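Side-chain contacts in cytochrome c-550-like protein (Thermosynechococcus elongatus, PDB 4LJI), which probably works as a low-potential, electron-carrying cytochrome c and can partly replace the cytochrome c-550 of photosystem II: residues N6-Y11 and F31-L36; D16-P21 and I121-A126; D77-L82 and T116-I121; Q86-S91 and S95-S100. All coordinates share one frame; numbering follows the deposited sequence.

All four contacts lie in one cytochrome c-550 domain. Contacts 1, 2 and 3 form a continuous patch. Contact 1 reaches strand 28-32, the antiparallel neighbour of the strand 17-21 used by contact 2, and their centres are about 9 Å apart. Contacts 2 and 3 share helix 111-127 and Ile121, with centres about 8 Å apart. Along the chain the segments of contacts 1 and 2 alternate, and contact 4 is nested inside contact 3, which is nested inside contact 2. Contact 4 begins where helix 79-87 ends, its centre about 29 Å from that of contact 1. Contacts 3 and 4 both touch heme c, so the series leads from the small sheet through helix 111-127 to the cofactor.

Contact 1. Residues N6-Y11 and F31-L36; sequences NYVIQY and FTAVDL
The rings of Tyr7, Tyr11 and Phe31 take no part in the touch of Val8 on Ala33 and Leu36. One face of the Tyr7 ring carries Tyr11 CB, 3.6 Å above the plane and shifted toward the rim, and the same ring makes a cation-pi contact with Lys40 of helix 33-46. The Tyr11 ring has Gln10 CG over one face, again off centre, while Asp35 CB lies in the plane of the Phe31 ring, at its edge. The contact itself is made by Val8 on helix 6-10, which supplies two methyls. CG1 stands anti to the backbone N (chi1 169°) and is thereby carried to Ala33, its distance to Ala33 CB being 4.2 Å; it also comes 4.1 Å from Leu36 CB. The other methyl, CG2, rests on the backbone of Leu36, 4.0 Å from its carbonyl carbon C. The side chains of Val8 and Leu36 cross at about a right angle. The surface they meet is the first turn of helix 33-46, which is fixed by a capping box: Asp35 N donates to Thr32 OG1 over 3.1 Å, and Thr32 N returns a nearly straight bond of 2.7 Å to Asp35 OD2. Trimming Val8 to an alanine removes both methyls and would probably open a gap against Ala33 and Leu36, leaving helix 6-10 less firmly seated. Methyls meet aliphatic carbons and backbone carbonyls, and no hydrogen bond spans the contact, which implies that burial of these few atoms, rather than directed bonding, joins the two segments here.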
# COMPACT_ATOMS: atom_id res chain seq x y z
N ASN A 6 10.91 -13.24 9.93
CA ASN A 6 12.22 -12.84 10.45
C ASN A 6 12.22 -11.41 10.95
O ASN A 6 12.86 -11.11 11.96
CB ASN A 6 13.33 -13.05 9.42
CG ASN A 6 14.72 -12.74 9.99
OD1 ASN A 6 15.22 -13.46 10.85
ND2 ASN A 6 15.34 -11.66 9.51
N TYR A 7 11.50 -10.53 10.27
CA TYR A 7 11.43 -9.13 10.67
C TYR A 7 11.00 -8.98 12.13
O TYR A 7 11.51 -8.14 12.85
CB TYR A 7 10.53 -8.31 9.74
CG TYR A 7 10.39 -6.86 10.15
CD1 TYR A 7 11.32 -5.91 9.73
CD2 TYR A 7 9.36 -6.43 10.98
CE1 TYR A 7 11.22 -4.59 10.11
CE2 TYR A 7 9.23 -5.11 11.34
CZ TYR A 7 10.17 -4.19 10.90
OH TYR A 7 10.06 -2.87 11.26
N VAL A 8 10.06 -9.82 12.55
CA VAL A 8 9.59 -9.80 13.93
C VAL A 8 10.64 -10.29 14.95
O VAL A 8 10.78 -9.72 16.05
CB VAL A 8 8.30 -10.63 14.05
CG1 VAL A 8 7.96 -10.85 15.55
CG2 VAL A 8 7.17 -9.99 13.23
N ILE A 9 11.36 -11.35 14.61
CA ILE A 9 12.41 -11.86 15.49
C ILE A 9 13.56 -10.85 15.61
O ILE A 9 13.96 -10.49 16.72
CB ILE A 9 12.98 -13.19 14.99
CG1 ILE A 9 11.86 -14.22 14.86
CG2 ILE A 9 14.06 -13.71 15.92
CD1 ILE A 9 11.14 -14.44 16.14
N GLN A 10 14.08 -10.41 14.46
CA GLN A 10 15.32 -9.62 14.40
C GLN A 10 15.12 -8.11 14.59
O GLN A 10 15.96 -7.44 15.19
CB GLN A 10 16.05 -9.89 13.08
CG GLN A 10 17.35 -9.08 12.89
CD GLN A 10 18.02 -9.33 11.53
OE1 GLN A 10 17.61 -10.21 10.77
NE2 GLN A 10 19.06 -8.55 11.23
N TYR A 11 14.01 -7.58 14.10
CA TYR A 11 13.83 -6.14 14.12
C TYR A 11 12.80 -5.69 15.16
O TYR A 11 12.93 -4.60 15.73
CB TYR A 11 13.54 -5.62 12.71
CG TYR A 11 14.76 -5.76 11.82
CD1 TYR A 11 16.01 -5.37 12.27
CD2 TYR A 11 14.68 -6.31 10.55
CE1 TYR A 11 17.15 -5.51 11.48
CE2 TYR A 11 15.81 -6.45 9.74
CZ TYR A 11 17.04 -6.05 10.22
OH TYR A 11 18.18 -6.18 9.44
N PHE A 31 1.02 -10.24 23.41
CA PHE A 31 1.04 -10.62 22.00
C PHE A 31 2.20 -11.55 21.69
O PHE A 31 3.33 -11.34 22.16
CB PHE A 31 1.12 -9.39 21.08
CG PHE A 31 -0.11 -8.57 21.09
CD1 PHE A 31 -1.15 -8.84 20.20
CD2 PHE A 31 -0.27 -7.55 22.00
CE1 PHE A 31 -2.31 -8.09 20.22
CE2 PHE A 31 -1.44 -6.80 22.03
CZ PHE A 31 -2.46 -7.08 21.13
N THR A 32 1.93 -12.56 20.88
CA THR A 32 2.95 -13.52 20.50
C THR A 32 3.65 -13.06 19.24
O THR A 32 3.18 -12.15 18.58
CB THR A 32 2.35 -14.91 20.24
OG1 THR A 32 1.50 -14.85 19.08
CG2 THR A 32 1.56 -15.40 21.47
N ALA A 33 4.76 -13.70 18.91
CA ALA A 33 5.50 -13.43 17.69
C ALA A 33 4.65 -13.71 16.44
O ALA A 33 4.74 -13.01 15.40
CB ALA A 33 6.80 -14.28 17.68
N VAL A 34 3.80 -14.72 16.54
CA VAL A 34 2.87 -15.03 15.47
C VAL A 34 1.81 -13.94 15.29
O VAL A 34 1.51 -13.54 14.16
CB VAL A 34 2.22 -16.38 15.73
CG1 VAL A 34 1.07 -16.62 14.76
CG2 VAL A 34 3.26 -17.47 15.62
N ASP A 35 1.28 -13.42 16.39
CA ASP A 35 0.38 -12.27 16.36
C ASP A 35 1.02 -11.09 15.60
O ASP A 35 0.37 -10.45 14.79
CB ASP A 35 0.07 -11.75 17.76
CG ASP A 35 -0.80 -12.70 18.60
OD1 ASP A 35 -1.68 -13.42 18.06
OD2 ASP A 35 -0.60 -12.71 19.83
N LEU A 36 2.26 -10.75 15.94
CA LEU A 36 2.94 -9.60 15.31
C LEU A 36 3.25 -9.88 13.85
O LEU A 36 3.23 -8.96 13.04
CB LEU A 36 4.20 -9.23 16.08
CG LEU A 36 3.96 -8.79 17.52
CD1 LEU A 36 5.24 -8.91 18.32
CD2 LEU A 36 3.46 -7.37 17.55

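Contact 2. Residues D16-P21 and I121-A126; sequences DTVELP and ILRAAA
Van der Waals packing against a charged group comes first: Val18 lays CG2 over one face of the Arg123 guanidinium, toward its rim, 3.6 Å from Arg123 NH1 and 3.8 Å from Arg123 CZ. Both side chains extend this way because Val18 CG2 is anti to its own backbone N and the arginine chain bends at its second torsion (chi2 58°). Purely apolar packing follows along the strand, where Leu20 CD2 approaches the aliphatic root of the same arginine, 4.4 Å from Arg123 CB. A methyl-to-carbonyl contact comes next: Leu122 CD2 reaches the backbone of Pro21, standing 4.1 Å from Pro21 O. No hydrogen bond crosses between the segments. The polar bonds of Arg123 lead elsewhere, NE to Leu12 O and NH2 to Lys13 O, so the guanidinium is held by the chain just before the strand while Val18 packs on its face. The axes of strand 17-21 and helix 121-126 approach to 9.5 Å at 99°, nearly perpendicular. This is a small antiparallel sheet, strands 17-21 and 28-32, laid across the C-terminal helix of a c-type cytochrome core, consistent with membership of the cytochrome c-550 family.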
# COMPACT_ATOMS: atom_id res chain seq x y z
N ASP A 16 9.17 -14.92 21.69
CA ASP A 16 8.07 -15.57 22.40
C ASP A 16 6.84 -14.66 22.44
O ASP A 16 5.93 -14.77 21.61
CB ASP A 16 8.48 -15.88 23.85
CG ASP A 16 9.62 -16.89 23.94
OD1 ASP A 16 10.49 -16.91 23.04
OD2 ASP A 16 9.64 -17.67 24.92
N THR A 17 6.81 -13.80 23.44
CA THR A 17 5.72 -12.86 23.62
C THR A 17 6.27 -11.50 23.97
O THR A 17 7.44 -11.36 24.33
CB THR A 17 4.74 -13.28 24.76
OG1 THR A 17 5.44 -13.30 26.00
CG2 THR A 17 4.12 -14.64 24.47
N VAL A 18 5.41 -10.51 23.92
CA VAL A 18 5.75 -9.15 24.29
C VAL A 18 4.49 -8.61 24.97
O VAL A 18 3.39 -9.07 24.68
CB VAL A 18 6.09 -8.29 23.02
CG1 VAL A 18 4.86 -8.10 22.14
CG2 VAL A 18 6.66 -6.94 23.41
N GLU A 19 4.66 -7.65 25.88
CA GLU A 19 3.53 -7.02 26.54
C GLU A 19 3.34 -5.60 26.03
O GLU A 19 4.28 -4.79 26.11
CB GLU A 19 3.77 -6.99 28.06
CG GLU A 19 3.88 -8.37 28.65
CD GLU A 19 2.54 -9.07 28.64
OE1 GLU A 19 1.51 -8.36 28.74
OE2 GLU A 19 2.52 -10.30 28.53
N LEU A 20 2.15 -5.29 25.51
CA LEU A 20 1.93 -3.94 24.95
C LEU A 20 0.80 -3.21 25.63
O LEU A 20 -0.17 -3.83 26.06
CB LEU A 20 1.64 -4.00 23.46
CG LEU A 20 2.79 -4.58 22.62
CD1 LEU A 20 2.27 -4.89 21.22
CD2 LEU A 20 3.99 -3.62 22.54
N PRO A 21 0.94 -1.88 25.77
CA PRO A 21 -0.08 -1.09 26.46
C PRO A 21 -1.41 -1.23 25.78
O PRO A 21 -1.58 -0.83 24.62
CB PRO A 21 0.42 0.34 26.30
CG PRO A 21 1.87 0.21 26.21
CD PRO A 21 2.14 -1.08 25.48
N ILE A 121 2.26 -2.01 14.77
CA ILE A 121 2.65 -0.61 14.63
C ILE A 121 3.27 -0.14 15.93
O ILE A 121 4.29 0.55 15.93
CB ILE A 121 1.44 0.30 14.30
CG1 ILE A 121 0.94 0.03 12.88
CG2 ILE A 121 1.81 1.80 14.46
CD1 ILE A 121 -0.39 0.69 12.61
N LEU A 122 2.66 -0.54 17.04
CA LEU A 122 3.09 -0.10 18.36
C LEU A 122 4.46 -0.65 18.73
O LEU A 122 5.33 0.07 19.28
CB LEU A 122 2.01 -0.43 19.39
CG LEU A 122 2.02 0.28 20.72
CD1 LEU A 122 2.31 1.75 20.52
CD2 LEU A 122 0.65 0.07 21.34
N ARG A 123 4.68 -1.94 18.49
CA ARG A 123 6.00 -2.52 18.71
C ARG A 123 7.07 -1.98 17.78
O ARG A 123 8.20 -1.75 18.19
CB ARG A 123 5.95 -4.04 18.66
CG ARG A 123 7.29 -4.75 18.91
CD ARG A 123 7.89 -4.39 20.26
NE ARG A 123 8.99 -5.30 20.57
CZ ARG A 123 9.63 -5.33 21.73
NH1 ARG A 123 9.27 -4.50 22.71
NH2 ARG A 123 10.63 -6.19 21.91
N ALA A 124 6.73 -1.80 16.51
CA ALA A 124 7.65 -1.21 15.57
C ALA A 124 8.09 0.19 15.98
O ALA A 124 9.27 0.52 15.93
CB ALA A 124 6.99 -1.17 14.18
N ALA A 125 7.12 1.02 16.36
CA ALA A 125 7.41 2.37 16.82
C ALA A 125 8.36 2.36 18.01
O ALA A 125 9.25 3.23 18.12
CB ALA A 125 6.08 3.09 17.21
N ALA A 126 8.20 1.38 18.88
CA ALA A 126 9.07 1.33 20.05
C ALA A 126 10.53 0.87 19.73
O ALA A 126 11.50 1.42 20.29
CB ALA A 126 8.44 0.45 21.14

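Contact 3. Residues D77-L82 and T116-I121; sequences DTIASL and TLAAFI. With HEC (heme c), chain C.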
# COMPACT_ATOMS: atom_id res chain seq x y z
N ASP A 77 -0.89 5.59 21.40
CA ASP A 77 0.20 4.75 21.87
C ASP A 77 -0.26 3.53 22.66
O ASP A 77 0.49 2.97 23.47
CB ASP A 77 1.19 5.58 22.71
CG ASP A 77 0.54 6.22 23.94
OD1 ASP A 77 -0.70 6.09 24.19
OD2 ASP A 77 1.29 6.88 24.69
N THR A 78 -1.51 3.12 22.42
CA THR A 78 -2.08 1.93 23.06
C THR A 78 -2.89 1.16 22.04
O THR A 78 -3.27 1.73 21.01
CB THR A 78 -3.03 2.32 24.23
OG1 THR A 78 -4.13 3.05 23.70
CG2 THR A 78 -2.32 3.17 25.28
N ILE A 79 -3.13 -0.12 22.29
CA ILE A 79 -3.96 -0.92 21.38
C ILE A 79 -5.34 -0.29 21.19
O ILE A 79 -5.82 -0.16 20.06
CB ILE A 79 -4.17 -2.37 21.89
CG1 ILE A 79 -2.83 -3.09 22.08
CG2 ILE A 79 -5.01 -3.15 20.86
CD1 ILE A 79 -1.98 -3.15 20.79
N ALA A 80 -6.01 0.07 22.29
CA ALA A 80 -7.36 0.60 22.18
C ALA A 80 -7.40 1.90 21.39
O ALA A 80 -8.33 2.13 20.59
CB ALA A 80 -7.99 0.78 23.55
N SER A 81 -6.40 2.76 21.58
CA SER A 81 -6.42 4.05 20.90
C SER A 81 -6.13 3.90 19.41
O SER A 81 -6.68 4.63 18.62
CB SER A 81 -5.44 5.05 21.56
OG SER A 81 -4.11 4.56 21.60
N LEU A 82 -5.30 2.93 19.04
CA LEU A 82 -4.97 2.74 17.59
C LEU A 82 -6.17 2.09 16.89
O LEU A 82 -6.52 2.45 15.78
CB LEU A 82 -3.70 1.91 17.41
CG LEU A 82 -2.43 2.69 17.70
CD1 LEU A 82 -1.27 1.73 17.80
CD2 LEU A 82 -2.24 3.66 16.58
N THR A 116 -4.02 -6.89 16.12
CA THR A 116 -2.69 -7.35 15.77
C THR A 116 -1.96 -6.32 14.91
O THR A 116 -0.75 -6.21 15.01
CB THR A 116 -2.71 -8.69 15.04
OG1 THR A 116 -3.28 -8.51 13.74
CG2 THR A 116 -3.48 -9.75 15.84
N LEU A 117 -2.70 -5.57 14.07
CA LEU A 117 -2.10 -4.50 13.25
C LEU A 117 -1.66 -3.36 14.18
O LEU A 117 -0.55 -2.84 14.05
CB LEU A 117 -3.09 -4.03 12.18
CG LEU A 117 -2.85 -2.78 11.33
CD1 LEU A 117 -1.49 -2.90 10.63
CD2 LEU A 117 -3.96 -2.63 10.29
N ALA A 118 -2.54 -2.96 15.10
CA ALA A 118 -2.12 -1.97 16.10
C ALA A 118 -0.90 -2.46 16.87
O ALA A 118 0.04 -1.67 17.09
CB ALA A 118 -3.30 -1.63 17.07
N ALA A 119 -0.88 -3.73 17.31
CA ALA A 119 0.28 -4.25 18.04
C ALA A 119 1.57 -4.16 17.20
O ALA A 119 2.62 -3.78 17.70
CB ALA A 119 0.05 -5.69 18.49
N PHE A 120 1.48 -4.53 15.93
CA PHE A 120 2.64 -4.41 15.04
C PHE A 120 3.15 -2.97 14.98
O PHE A 120 4.34 -2.74 15.15
CB PHE A 120 2.33 -4.95 13.64
CG PHE A 120 3.40 -4.64 12.67
CD1 PHE A 120 4.57 -5.39 12.65
CD2 PHE A 120 3.26 -3.57 11.80
CE1 PHE A 120 5.61 -5.09 11.72
CE2 PHE A 120 4.30 -3.25 10.87
CZ PHE A 120 5.48 -4.02 10.85
N ILE A 121 2.26 -2.01 14.77
CA ILE A 121 2.65 -0.61 14.63
C ILE A 121 3.27 -0.14 15.93
O ILE A 121 4.29 0.55 15.93
CB ILE A 121 1.44 0.30 14.30
CG1 ILE A 121 0.94 0.03 12.88
CG2 ILE A 121 1.81 1.80 14.46
CD1 ILE A 121 -0.39 0.69 12.61
FE HEC C . -2.74 6.23 7.89
CHA HEC C . -2.32 8.95 9.97
CHB HEC C . -2.47 4.09 10.59
CHC HEC C . -3.47 3.46 5.84
CHD HEC C . -2.51 8.19 5.17
NA HEC C . -2.41 6.44 9.85
C1A HEC C . -2.31 7.67 10.50
C2A HEC C . -2.12 7.42 11.92
C3A HEC C . -2.15 6.06 12.07
C4A HEC C . -2.37 5.45 10.83
CMA HEC C . -2.02 5.32 13.38
CAA HEC C . -1.90 8.44 13.03
CBA HEC C . -0.40 8.84 13.13
CGA HEC C . -0.10 9.84 14.22
O1A HEC C . -0.98 10.23 15.03
O2A HEC C . 1.09 10.29 14.32
NB HEC C . -2.92 4.16 8.14
C1B HEC C . -2.81 3.54 9.33
C2B HEC C . -3.00 2.16 9.14
C3B HEC C . -3.33 1.94 7.83
C4B HEC C . -3.23 3.26 7.19
CMB HEC C . -2.97 1.12 10.24
CAB HEC C . -3.62 0.65 7.15
CBB HEC C . -4.81 0.09 7.59
NC HEC C . -2.94 5.88 5.87
C1C HEC C . -3.26 4.70 5.26
C2C HEC C . -3.18 4.91 3.88
C3C HEC C . -2.92 6.24 3.67
C4C HEC C . -2.78 6.87 4.94
CMC HEC C . -3.40 3.84 2.81
CAC HEC C . -2.71 6.87 2.32
CBC HEC C . -3.70 6.88 1.41
ND HEC C . -2.46 8.16 7.64
C1D HEC C . -2.47 8.77 6.45
C2D HEC C . -2.36 10.22 6.63
C3D HEC C . -2.29 10.44 7.96
C4D HEC C . -2.34 9.13 8.59
CMD HEC C . -2.31 11.26 5.53
CAD HEC C . -2.21 11.78 8.63
CBD HEC C . -3.63 12.12 9.12
CGD HEC C . -4.09 13.45 9.70
O1D HEC C . -3.39 14.12 10.50
O2D HEC C . -5.23 13.86 9.37
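Ala118 is the low point on helix 111-127 into which Leu82 fits. The two CB atoms meet squarely, Leu82 CB lying 3.6 Å from Ala118 CB, and beyond this touch the leucine forks, one branch staying on Ala118 and the other turning to the heme. The first, Leu82 CD1, slides past the methyl to the carbonyl, 3.7 Å from Ala118 O; the second, CD2, stops 3.6 Å from the heme methyl CMA. Ile79 is the second bump. Its CG1 points anti to the carbonyl carbon (chi1 -59°) and the chain turns again at the next bond, which brings CD1 into the shallow dip between Ala118 and Ala119, 3.7 Å from Ala119 N and 4.0 Å from Ala119 CB. With only methyl groups at 118 and 119 the backbones come close, the CA atoms of Ile79 and Ala118 being 5.7 Å apart. Helix 111-127 is the C-terminal helix of the c-type cytochrome fold, and here it packs against the start of helix 79-87 beside the heme edge. On the heme side, Leu117 and Ile121 line the same pocket: Leu117 CD2 sits 3.9 Å from the heme methyl CMB, and Ile121 CD1 presses on that methyl more closely, at 3.5 Å. Farther from the cofactor, Ala119 also receives Leu20 and Phe31 from the two-stranded sheet, while Phe31 leans on Ile79 as well.

Contact 4. Residues Q86-S91 and S95-S100; sequences QRSPKS and SEESYS. With HEC (heme c), chain C.
Lys90 doubles back along its own segment and lies beside Glu97, the two side chains pointing the same way. Bends at its second and fourth torsions (chi2 and chi4 both -76°) bring NZ into a salt bridge of 2.7 Å with Glu97 OE1, approached from above the carboxylate plane. A second bond runs from Lys90 NZ to Ser88 O, 3.0 Å long. With an alanine here, Glu97 would probably be left without its partner of opposite charge, and Ser88 O would lose this donor. The backbones of Lys90 and Glu97 also form a single beta bridge, a non-hydrogen-bonded antiparallel pair flanked by Ser98 N to Pro89 O (2.9 Å) and Ser91 N to Glu96 O (2.7 Å). This bridge joins the residues just after helix 79-87 to the loop leading to Cys101, an axial ligand of the heme iron. Ser98 forms an ST turn, its OG accepting from Ser100 N at 3.1 Å and also donating a weak bond of 3.3 Å to the heme propionate oxygen O2D. Ser91 OG accepts from Glu96 N over 3.1 Å and is also bonded to Asp93 in the intervening turn. Gln86 lies against the heme, its OE1 3.2 Å from the meso carbon CHB, while NE2 bonds to Arg102 O.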
# COMPACT_ATOMS: atom_id res chain seq x y z
N GLN A 86 -8.37 3.65 13.79
CA GLN A 86 -8.52 3.05 12.48
C GLN A 86 -9.98 2.88 12.09
O GLN A 86 -10.33 2.87 10.91
CB GLN A 86 -7.74 1.75 12.37
CG GLN A 86 -7.03 1.70 10.99
CD GLN A 86 -6.11 2.88 10.81
OE1 GLN A 86 -5.31 3.17 11.67
NE2 GLN A 86 -6.21 3.56 9.67
N ARG A 87 -10.84 2.74 13.10
CA ARG A 87 -12.26 2.59 12.80
C ARG A 87 -12.85 3.89 12.24
O ARG A 87 -13.80 3.88 11.42
CB ARG A 87 -13.00 2.15 14.06
CG ARG A 87 -12.71 0.70 14.45
CD ARG A 87 -13.22 -0.28 13.42
NE ARG A 87 -13.09 -1.65 13.87
CZ ARG A 87 -12.75 -2.68 13.10
NH1 ARG A 87 -12.48 -2.50 11.80
NH2 ARG A 87 -12.66 -3.88 13.65
N SER A 88 -12.31 5.01 12.71
CA SER A 88 -12.78 6.33 12.29
C SER A 88 -11.63 7.33 12.41
O SER A 88 -11.48 7.98 13.43
CB SER A 88 -13.93 6.80 13.19
OG SER A 88 -14.47 8.01 12.69
N PRO A 89 -10.79 7.43 11.35
CA PRO A 89 -9.61 8.30 11.49
C PRO A 89 -9.91 9.77 11.77
O PRO A 89 -10.84 10.33 11.19
CB PRO A 89 -8.88 8.11 10.15
CG PRO A 89 -9.27 6.71 9.73
CD PRO A 89 -10.72 6.59 10.14
N LYS A 90 -9.16 10.37 12.68
CA LYS A 90 -9.38 11.74 13.08
C LYS A 90 -8.18 12.63 12.73
O LYS A 90 -7.09 12.12 12.40
CB LYS A 90 -9.63 11.82 14.60
CG LYS A 90 -10.85 11.05 15.12
CD LYS A 90 -12.15 11.80 14.81
CE LYS A 90 -13.34 10.98 15.27
NZ LYS A 90 -13.57 9.88 14.31
N SER A 91 -8.36 13.94 12.86
CA SER A 91 -7.23 14.85 12.70
C SER A 91 -6.26 14.71 13.87
O SER A 91 -6.60 14.13 14.90
CB SER A 91 -7.70 16.30 12.54
OG SER A 91 -8.41 16.75 13.67
N SER A 95 -9.93 16.88 16.80
CA SER A 95 -11.14 17.69 16.75
C SER A 95 -12.02 17.42 15.53
O SER A 95 -13.22 17.73 15.55
CB SER A 95 -10.81 19.18 16.81
OG SER A 95 -10.09 19.59 15.66
N GLU A 96 -11.44 16.85 14.47
CA GLU A 96 -12.14 16.70 13.19
C GLU A 96 -11.92 15.32 12.55
O GLU A 96 -10.93 14.66 12.83
CB GLU A 96 -11.70 17.83 12.25
CG GLU A 96 -12.53 17.97 10.98
CD GLU A 96 -14.01 18.14 11.26
OE1 GLU A 96 -14.38 18.80 12.26
OE2 GLU A 96 -14.82 17.59 10.48
N GLU A 97 -12.86 14.90 11.71
CA GLU A 97 -12.73 13.63 10.97
C GLU A 97 -11.72 13.73 9.82
O GLU A 97 -11.81 14.66 9.02
CB GLU A 97 -14.07 13.23 10.37
CG GLU A 97 -15.22 13.19 11.34
CD GLU A 97 -15.31 11.90 12.09
OE1 GLU A 97 -14.38 11.07 11.98
OE2 GLU A 97 -16.32 11.69 12.79
N SER A 98 -10.80 12.78 9.72
CA SER A 98 -9.85 12.75 8.58
C SER A 98 -10.26 11.74 7.50
O SER A 98 -10.62 10.59 7.79
CB SER A 98 -8.42 12.47 9.07
OG SER A 98 -7.59 12.11 7.96
N TYR A 99 -10.16 12.16 6.25
CA TYR A 99 -10.46 11.28 5.13
C TYR A 99 -9.17 10.98 4.37
O TYR A 99 -9.17 10.41 3.28
CB TYR A 99 -11.49 11.92 4.21
CG TYR A 99 -12.67 12.51 4.94
CD1 TYR A 99 -13.79 11.74 5.21
CD2 TYR A 99 -12.66 13.83 5.37
CE1 TYR A 99 -14.87 12.27 5.88
CE2 TYR A 99 -13.73 14.36 6.05
CZ TYR A 99 -14.83 13.58 6.30
OH TYR A 99 -15.91 14.12 6.98
N SER A 100 -8.05 11.37 4.96
CA SER A 100 -6.73 11.24 4.31
C SER A 100 -6.04 9.90 4.61
O SER A 100 -5.11 9.50 3.91
CB SER A 100 -5.82 12.37 4.76
OG SER A 100 -6.40 13.63 4.47
FE HEC C . -2.74 6.23 7.89
CHA HEC C . -2.32 8.95 9.97
CHB HEC C . -2.47 4.09 10.59
CHC HEC C . -3.47 3.46 5.84
CHD HEC C . -2.51 8.19 5.17
NA HEC C . -2.41 6.44 9.85
C1A HEC C . -2.31 7.67 10.50
C2A HEC C . -2.12 7.42 11.92
C3A HEC C . -2.15 6.06 12.07
C4A HEC C . -2.37 5.45 10.83
CMA HEC C . -2.02 5.32 13.38
CAA HEC C . -1.90 8.44 13.03
CBA HEC C . -0.40 8.84 13.13
CGA HEC C . -0.10 9.84 14.22
O1A HEC C . -0.98 10.23 15.03
O2A HEC C . 1.09 10.29 14.32
NB HEC C . -2.92 4.16 8.14
C1B HEC C . -2.81 3.54 9.33
C2B HEC C . -3.00 2.16 9.14
C3B HEC C . -3.33 1.94 7.83
C4B HEC C . -3.23 3.26 7.19
CMB HEC C . -2.97 1.12 10.24
CAB HEC C . -3.62 0.65 7.15
CBB HEC C . -4.81 0.09 7.59
NC HEC C . -2.94 5.88 5.87
C1C HEC C . -3.26 4.70 5.26
C2C HEC C . -3.18 4.91 3.88
C3C HEC C . -2.92 6.24 3.67
C4C HEC C . -2.78 6.87 4.94
CMC HEC C . -3.40 3.84 2.81
CAC HEC C . -2.71 6.87 2.32
CBC HEC C . -3.70 6.88 1.41
ND HEC C . -2.46 8.16 7.64
C1D HEC C . -2.47 8.77 6.45
C2D HEC C . -2.36 10.22 6.63
C3D HEC C . -2.29 10.44 7.96
C4D HEC C . -2.34 9.13 8.59
CMD HEC C . -2.31 11.26 5.53
CAD HEC C . -2.21 11.78 8.63
CBD HEC C . -3.63 12.12 9.12
CGD HEC C . -4.09 13.45 9.70
O1D HEC C . -3.39 14.12 10.50
O2D HEC C . -5.23 13.86 9.37